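Local coordinates for protein voltage-sensor containing phosphatase (Ciona intestinalis, PDB 3V0D) that acts as a voltage-controlled phosphatase, its catalytic part pairing a PTEN-like tensin-type phosphatase domain with a C2 domain, and probably dephosphorylates membrane phosphoinositides, at residues L27-D32 with S56-T61; K66-N71 with K111-S116. The protein carries 1 engineered substitution. All coordinates share one frame; numbering follows the deposited sequence. Where two conformers were deposited one is given.

Interaction 1: L27-D32 with S56-T61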
loop_
_atom_site.group_PDB
_atom_site.type_symbol
_atom_site.label_atom_id
_atom_site.label_comp_id
_atom_site.label_asym_id
_atom_site.label_seq_id
_atom_site.Cartn_x
_atom_site.Cartn_y
_atom_site.Cartn_z
ATOM N N LEU A 27 -2.224 17.646 -11.054
ATOM C CA LEU A 27 -0.777 17.580 -10.925
ATOM C C LEU A 27 -0.420 18.524 -9.796
ATOM O O LEU A 27 -0.921 19.656 -9.742
ATOM C CB LEU A 27 -0.146 18.008 -12.255
ATOM C CG LEU A 27 1.382 17.999 -12.384
ATOM C CD1 LEU A 27 1.791 17.803 -13.835
ATOM C CD2 LEU A 27 2.033 19.289 -11.804
ATOM N N THR A 28 0.446 18.048 -8.903
ATOM C CA THR A 28 0.811 18.782 -7.706
ATOM C C THR A 28 2.321 18.783 -7.554
ATOM O O THR A 28 2.938 17.706 -7.567
ATOM C CB THR A 28 0.209 18.098 -6.451
ATOM O OG1 THR A 28 -1.217 17.977 -6.587
ATOM C CG2 THR A 28 0.582 18.832 -5.155
ATOM N N TYR A 29 2.924 19.953 -7.348
ATOM C CA TYR A 29 4.305 20.035 -6.888
ATOM C C TYR A 29 4.328 19.791 -5.387
ATOM O O TYR A 29 4.032 20.674 -4.587
ATOM C CB TYR A 29 4.941 21.385 -7.228
ATOM C CG TYR A 29 5.353 21.505 -8.665
ATOM C CD1 TYR A 29 4.449 21.913 -9.644
ATOM C CD2 TYR A 29 6.644 21.180 -9.054
ATOM C CE1 TYR A 29 4.833 22.030 -10.969
ATOM C CE2 TYR A 29 7.055 21.293 -10.383
ATOM C CZ TYR A 29 6.136 21.716 -11.341
ATOM O OH TYR A 29 6.502 21.838 -12.660
ATOM N N VAL A 30 4.595 18.553 -5.000
ATOM C CA VAL A 30 4.745 18.211 -3.587
ATOM C C VAL A 30 5.929 18.977 -2.987
ATOM O O VAL A 30 5.818 19.523 -1.891
ATOM C CB VAL A 30 4.861 16.685 -3.408
ATOM C CG1 VAL A 30 5.136 16.332 -1.940
ATOM C CG2 VAL A 30 3.567 15.992 -3.908
ATOM N N THR A 31 7.023 19.017 -3.754
ATOM C CA THR A 31 8.118 19.968 -3.561
ATOM C C THR A 31 8.406 20.573 -4.931
ATOM O O THR A 31 7.768 20.204 -5.917
ATOM C CB THR A 31 9.387 19.321 -3.031
ATOM O OG1 THR A 31 9.987 18.566 -4.082
ATOM C CG2 THR A 31 9.128 18.424 -1.805
ATOM N N ASP A 32 9.372 21.486 -5.025
ATOM C CA ASP A 32 9.746 22.015 -6.345
ATOM C C ASP A 32 10.230 20.945 -7.308
ATOM O O ASP A 32 10.200 21.181 -8.510
ATOM C CB ASP A 32 10.894 23.043 -6.276
ATOM C CG ASP A 32 10.572 24.291 -5.506
ATOM O OD1 ASP A 32 11.542 25.039 -5.257
ATOM O OD2 ASP A 32 9.400 24.549 -5.174
ATOM N N SER A 56 2.655 15.111 -21.437
ATOM C CA SER A 56 3.977 15.051 -22.049
ATOM C C SER A 56 4.441 16.444 -22.494
ATOM O O SER A 56 5.610 16.802 -22.297
ATOM C CB SER A 56 4.064 14.017 -23.146
ATOM O OG SER A 56 3.109 14.311 -24.124
ATOM N N ARG A 57 3.524 17.248 -23.037
ATOM C CA ARG A 57 3.828 18.649 -23.349
ATOM C C ARG A 57 4.288 19.430 -22.115
ATOM O O ARG A 57 5.222 20.219 -22.185
ATOM C CB ARG A 57 2.619 19.334 -24.016
ATOM C CG ARG A 57 2.891 20.745 -24.541
ATOM C CD ARG A 57 1.713 21.289 -25.334
ATOM N NE ARG A 57 0.561 21.665 -24.513
ATOM C CZ ARG A 57 0.406 22.856 -23.932
ATOM N NH1 ARG A 57 -0.691 23.114 -23.223
ATOM N NH2 ARG A 57 1.343 23.794 -24.058
ATOM N N PHE A 58 3.612 19.219 -20.984
ATOM C CA PHE A 58 3.988 19.874 -19.745
ATOM C C PHE A 58 5.449 19.609 -19.394
ATOM O O PHE A 58 6.209 20.532 -19.106
ATOM C CB PHE A 58 3.060 19.397 -18.614
ATOM C CG PHE A 58 3.379 19.985 -17.255
ATOM C CD1 PHE A 58 2.721 21.134 -16.809
ATOM C CD2 PHE A 58 4.356 19.406 -16.426
ATOM C CE1 PHE A 58 3.018 21.677 -15.561
ATOM C CE2 PHE A 58 4.671 19.960 -15.182
ATOM C CZ PHE A 58 4.001 21.098 -14.746
ATOM N N PHE A 59 5.834 18.339 -19.389
ATOM C CA PHE A 59 7.198 17.991 -18.991
ATOM C C PHE A 59 8.264 18.458 -19.964
ATOM O O PHE A 59 9.303 18.973 -19.555
ATOM C CB PHE A 59 7.286 16.500 -18.656
ATOM C CG PHE A 59 6.673 16.218 -17.329
ATOM C CD1 PHE A 59 7.383 16.538 -16.167
ATOM C CD2 PHE A 59 5.380 15.715 -17.218
ATOM C CE1 PHE A 59 6.814 16.377 -14.926
ATOM C CE2 PHE A 59 4.802 15.550 -15.973
ATOM C CZ PHE A 59 5.524 15.878 -14.817
ATOM N N LYS A 60 7.980 18.325 -21.251
ATOM C CA LYS A 60 8.920 18.782 -22.265
ATOM C C LYS A 60 9.101 20.302 -22.231
ATOM O O LYS A 60 10.191 20.808 -22.537
ATOM C CB LYS A 60 8.447 18.333 -23.637
ATOM C CG LYS A 60 8.582 16.842 -23.812
ATOM C CD LYS A 60 8.108 16.413 -25.170
ATOM C CE LYS A 60 7.976 14.908 -25.254
ATOM N NZ LYS A 60 6.895 14.553 -26.233
ATOM N N THR A 61 8.044 21.023 -21.856
ATOM C CA THR A 61 8.052 22.490 -21.810
ATOM C C THR A 61 8.682 23.026 -20.532
ATOM O O THR A 61 9.513 23.938 -20.577
ATOM C CB THR A 61 6.605 23.056 -21.932
ATOM O OG1 THR A 61 6.037 22.622 -23.169
ATOM C CG2 THR A 61 6.586 24.608 -21.877
#
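Leu-27 and Tyr-29, next-but-one neighbours on the short strand 27-29, both reach the ring of Phe-58 on helix 52-62, but at different parts of it. The leucine lies over a face: its CD1 sits 4.0 Å from the centroid of the Phe-58 ring and 16° off the normal, a CH-pi contact displaced toward the rim on the CE2 side. The other branch reaches the next ring atom, Leu-27 CD2 being 4.0 Å from Phe-58 CZ. Tyr-29 instead meets the ring's edge, its OH lying near the phenyl plane, 3.3 Å from Phe-58 CZ, while Tyr-29 CE1 stands 4.0 Å from that same CZ. With CG anti to the backbone N in both Leu-27 (chi1 -179°) and Phe-58 (chi1 178°), the two side chains run toward each other from opposite directions and bridge backbones whose nearest CA atoms, of Leu-27 and Phe-58, are 10.3 Å apart. Phe-59 closes the group: Phe-58 CD2 stands above the centre of its ring, and Leu-27 CD1 comes within 4.3 Å of Phe-59 CZ. No hydrogen bond crosses between the segments. The tyrosine hydroxyl bonds instead to His-63 NE2 just beyond the helix, a bond that would help hold the oxygen beside the aromatic edge. Tyr-18 and Phe-23 add edge-to-face partners for Phe-58, and Ile-35 of strand 34-41 touches Leu-27, Tyr-29 and Phe-59. The result is a small aromatic-aliphatic core in the N-terminal part of the tensin-type phosphatase domain, where strand 27-29, paired antiparallel with strand 34-41 in the mixed sheet, packs against helix 52-62.

Interaction 2: K66-N71 with K111-S116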
loop_
_atom_site.group_PDB
_atom_site.type_symbol
_atom_site.label_atom_id
_atom_site.label_comp_id
_atom_site.label_asym_id
_atom_site.label_seq_id
_atom_site.Cartn_x
_atom_site.Cartn_y
_atom_site.Cartn_z
ATOM N N LYS A 66 14.957 17.060 -18.150
ATOM C CA LYS A 66 15.260 17.030 -16.722
ATOM C C LYS A 66 14.128 16.404 -15.917
ATOM O O LYS A 66 13.960 16.724 -14.727
ATOM C CB LYS A 66 15.581 18.437 -16.214
ATOM C CG LYS A 66 16.927 18.956 -16.730
ATOM C CD LYS A 66 17.446 20.123 -15.888
ATOM C CE LYS A 66 18.505 20.908 -16.617
ATOM N NZ LYS A 66 19.695 20.089 -16.934
ATOM N N PHE A 67 13.379 15.492 -16.531
ATOM C CA PHE A 67 12.326 14.788 -15.799
ATOM C C PHE A 67 12.432 13.271 -15.906
ATOM O O PHE A 67 12.970 12.718 -16.880
ATOM C CB PHE A 67 10.934 15.257 -16.265
ATOM C CG PHE A 67 10.612 14.889 -17.690
ATOM C CD1 PHE A 67 10.055 13.653 -17.985
ATOM C CD2 PHE A 67 10.892 15.763 -18.744
ATOM C CE1 PHE A 67 9.772 13.290 -19.299
ATOM C CE2 PHE A 67 10.600 15.399 -20.064
ATOM C CZ PHE A 67 10.053 14.162 -20.328
ATOM N N ARG A 68 11.854 12.600 -14.912
ATOM C CA ARG A 68 11.681 11.153 -14.929
ATOM C C ARG A 68 10.273 10.887 -14.422
ATOM O O ARG A 68 9.865 11.457 -13.398
ATOM C CB ARG A 68 12.731 10.460 -14.084
ATOM C CG ARG A 68 12.815 8.961 -14.216
ATOM C CD ARG A 68 14.199 8.513 -13.804
ATOM N NE ARG A 68 14.427 7.081 -13.932
ATOM C CZ ARG A 68 14.582 6.462 -15.096
ATOM N NH1 ARG A 68 14.495 7.154 -16.227
ATOM N NH2 ARG A 68 14.820 5.151 -15.111
ATOM N N ILE A 69 9.548 10.020 -15.123
ATOM C CA ILE A 69 8.157 9.672 -14.785
ATOM C C ILE A 69 8.124 8.278 -14.194
ATOM O O ILE A 69 8.735 7.360 -14.746
ATOM C CB ILE A 69 7.280 9.684 -16.063
ATOM C CG1 ILE A 69 7.479 10.964 -16.903
ATOM C CG2 ILE A 69 5.802 9.436 -15.702
ATOM C CD1 ILE A 69 7.127 12.248 -16.188
ATOM N N TYR A 70 7.370 8.119 -13.102
ATOM C CA TYR A 70 7.162 6.812 -12.485
ATOM C C TYR A 70 5.694 6.445 -12.574
ATOM O O TYR A 70 4.836 7.152 -12.016
ATOM C CB TYR A 70 7.626 6.848 -11.016
ATOM C CG TYR A 70 9.107 7.080 -10.884
ATOM C CD1 TYR A 70 9.635 8.354 -10.838
ATOM C CD2 TYR A 70 9.995 5.999 -10.875
ATOM C CE1 TYR A 70 11.010 8.575 -10.742
ATOM C CE2 TYR A 70 11.382 6.200 -10.796
ATOM C CZ TYR A 70 11.865 7.495 -10.739
ATOM O OH TYR A 70 13.213 7.736 -10.633
ATOM N N ASN A 71 5.419 5.352 -13.285
ATOM C CA ASN A 71 4.068 4.809 -13.406
ATOM C C ASN A 71 3.940 3.669 -12.412
ATOM O O ASN A 71 4.587 2.630 -12.582
ATOM C CB ASN A 71 3.829 4.313 -14.836
ATOM C CG ASN A 71 2.513 3.593 -14.977
ATOM O OD1 ASN A 71 1.690 3.576 -14.067
ATOM N ND2 ASN A 71 2.297 2.975 -16.118
ATOM N N LYS A 111 17.312 8.031 -6.629
ATOM C CA LYS A 111 18.529 8.629 -6.069
ATOM C C LYS A 111 19.555 8.920 -7.161
ATOM O O LYS A 111 20.130 10.023 -7.196
ATOM C CB LYS A 111 19.115 7.779 -4.941
ATOM C CG LYS A 111 19.900 8.618 -3.932
ATOM C CD LYS A 111 20.237 7.887 -2.632
ATOM C CE LYS A 111 20.780 8.853 -1.511
ATOM N NZ LYS A 111 19.870 9.984 -1.008
ATOM N N VAL A 112 19.806 7.941 -8.027
ATOM C CA VAL A 112 20.795 8.090 -9.104
ATOM C C VAL A 112 20.384 9.247 -10.021
ATOM O O VAL A 112 21.194 10.091 -10.397
ATOM C CB VAL A 112 20.982 6.765 -9.866
ATOM C CG1 VAL A 112 21.793 6.948 -11.151
ATOM C CG2 VAL A 112 21.683 5.734 -8.978
ATOM N N TRP A 113 19.111 9.281 -10.385
ATOM C CA TRP A 113 18.602 10.327 -11.254
ATOM C C TRP A 113 18.720 11.701 -10.614
ATOM O O TRP A 113 19.168 12.656 -11.253
ATOM C CB TRP A 113 17.162 9.998 -11.619
ATOM C CG TRP A 113 16.446 11.131 -12.274
ATOM C CD1 TRP A 113 15.431 11.855 -11.741
ATOM C CD2 TRP A 113 16.671 11.653 -13.582
ATOM N NE1 TRP A 113 15.021 12.802 -12.612
ATOM C CE2 TRP A 113 15.775 12.721 -13.752
ATOM C CE3 TRP A 113 17.573 11.339 -14.612
ATOM C CZ2 TRP A 113 15.712 13.468 -14.928
ATOM C CZ3 TRP A 113 17.513 12.093 -15.786
ATOM C CH2 TRP A 113 16.584 13.142 -15.925
ATOM N N MET A 114 18.321 11.817 -9.351
ATOM C CA MET A 114 18.280 13.111 -8.709
ATOM C C MET A 114 19.685 13.620 -8.366
ATOM O O MET A 114 19.955 14.814 -8.445
ATOM C CB MET A 114 17.347 13.080 -7.494
ATOM C CG MET A 114 15.875 12.833 -7.902
ATOM S SD MET A 114 15.182 14.223 -8.774
ATOM C CE MET A 114 14.341 14.962 -7.430
ATOM N N THR A 115 20.606 12.731 -8.039
ATOM C CA THR A 115 21.901 13.217 -7.568
ATOM C C THR A 115 22.677 13.863 -8.697
ATOM O O THR A 115 23.547 14.704 -8.462
ATOM C CB THR A 115 22.688 12.022 -7.002
ATOM O OG1 THR A 115 21.956 11.441 -5.926
ATOM C CG2 THR A 115 23.980 12.473 -6.439
ATOM N N SER A 116 22.369 13.482 -9.930
ATOM C CA SER A 116 23.160 13.931 -11.057
ATOM C C SER A 116 22.951 15.401 -11.467
ATOM O O SER A 116 23.798 15.951 -12.163
ATOM C CB SER A 116 22.962 13.003 -12.254
ATOM O OG SER A 116 21.626 13.051 -12.718
#
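In Arg-68 (chi1 -169°) and in Trp-113 the first torsion swings the side chain to the side opposite the backbone N, and this brings one face of the indole over the base of the arginine side chain, with its six-membered ring near the backbone of Lys-66 and Phe-67. Arg-68 CB lies over one face of the five-membered ring, 3.7 Å from its centroid and 16° off the normal, a CH-pi contact; the nearest indole atom is Trp-113 NE1, 3.6 Å from Arg-68 CB. Extended from CG to NE, the arginine then passes across the pyrrole side, with its CD 3.8 Å from Trp-113 CG. Its guanidinium ends with its plane 38° from that of the indole, and NE forms a salt bridge with Asp-109 one turn earlier on the helix. The six-membered ring is turned to the backbone: Trp-113 CZ2 is 3.4 Å from Phe-67 C, and Lys-66 C meets the ring at its edge, 3.5 Å from Trp-113 CZ2. The indole N-H bonds to Val-121 O on strand 121-125, which probably restrains the ring's rotation together with the packing. His-120 stacks on Trp-113 and also bonds to its carbonyl oxygen. Thus the C-terminal end of helix 100-115 lies against strand 67-73, which runs between the parallel strands 87-92 and 121-125.

Strand 67-73 and helix 52-62, consecutive in the chain, tie the two contacts together; the centres of the two contacts lie about 13 Å apart. Side chains alternate along the strand: Arg-68 faces helix 100-115 in interaction 2, whereas Phe-67 and Ile-69 turn to the helix of interaction 1. There Phe-67 CD2 comes 3.7 Å from Phe-59 O, and Ile-69 CD1 lies 4.0 Å from Phe-59 CD2. The sheet is thereby sandwiched between the two helices. Neither contact forms the catalytic site itself, but strand 121-125, neighbour of strand 67-73, leads into the P-loop of the phosphatase, where an engineered serine replaces the cysteine expected to be the nucleophile.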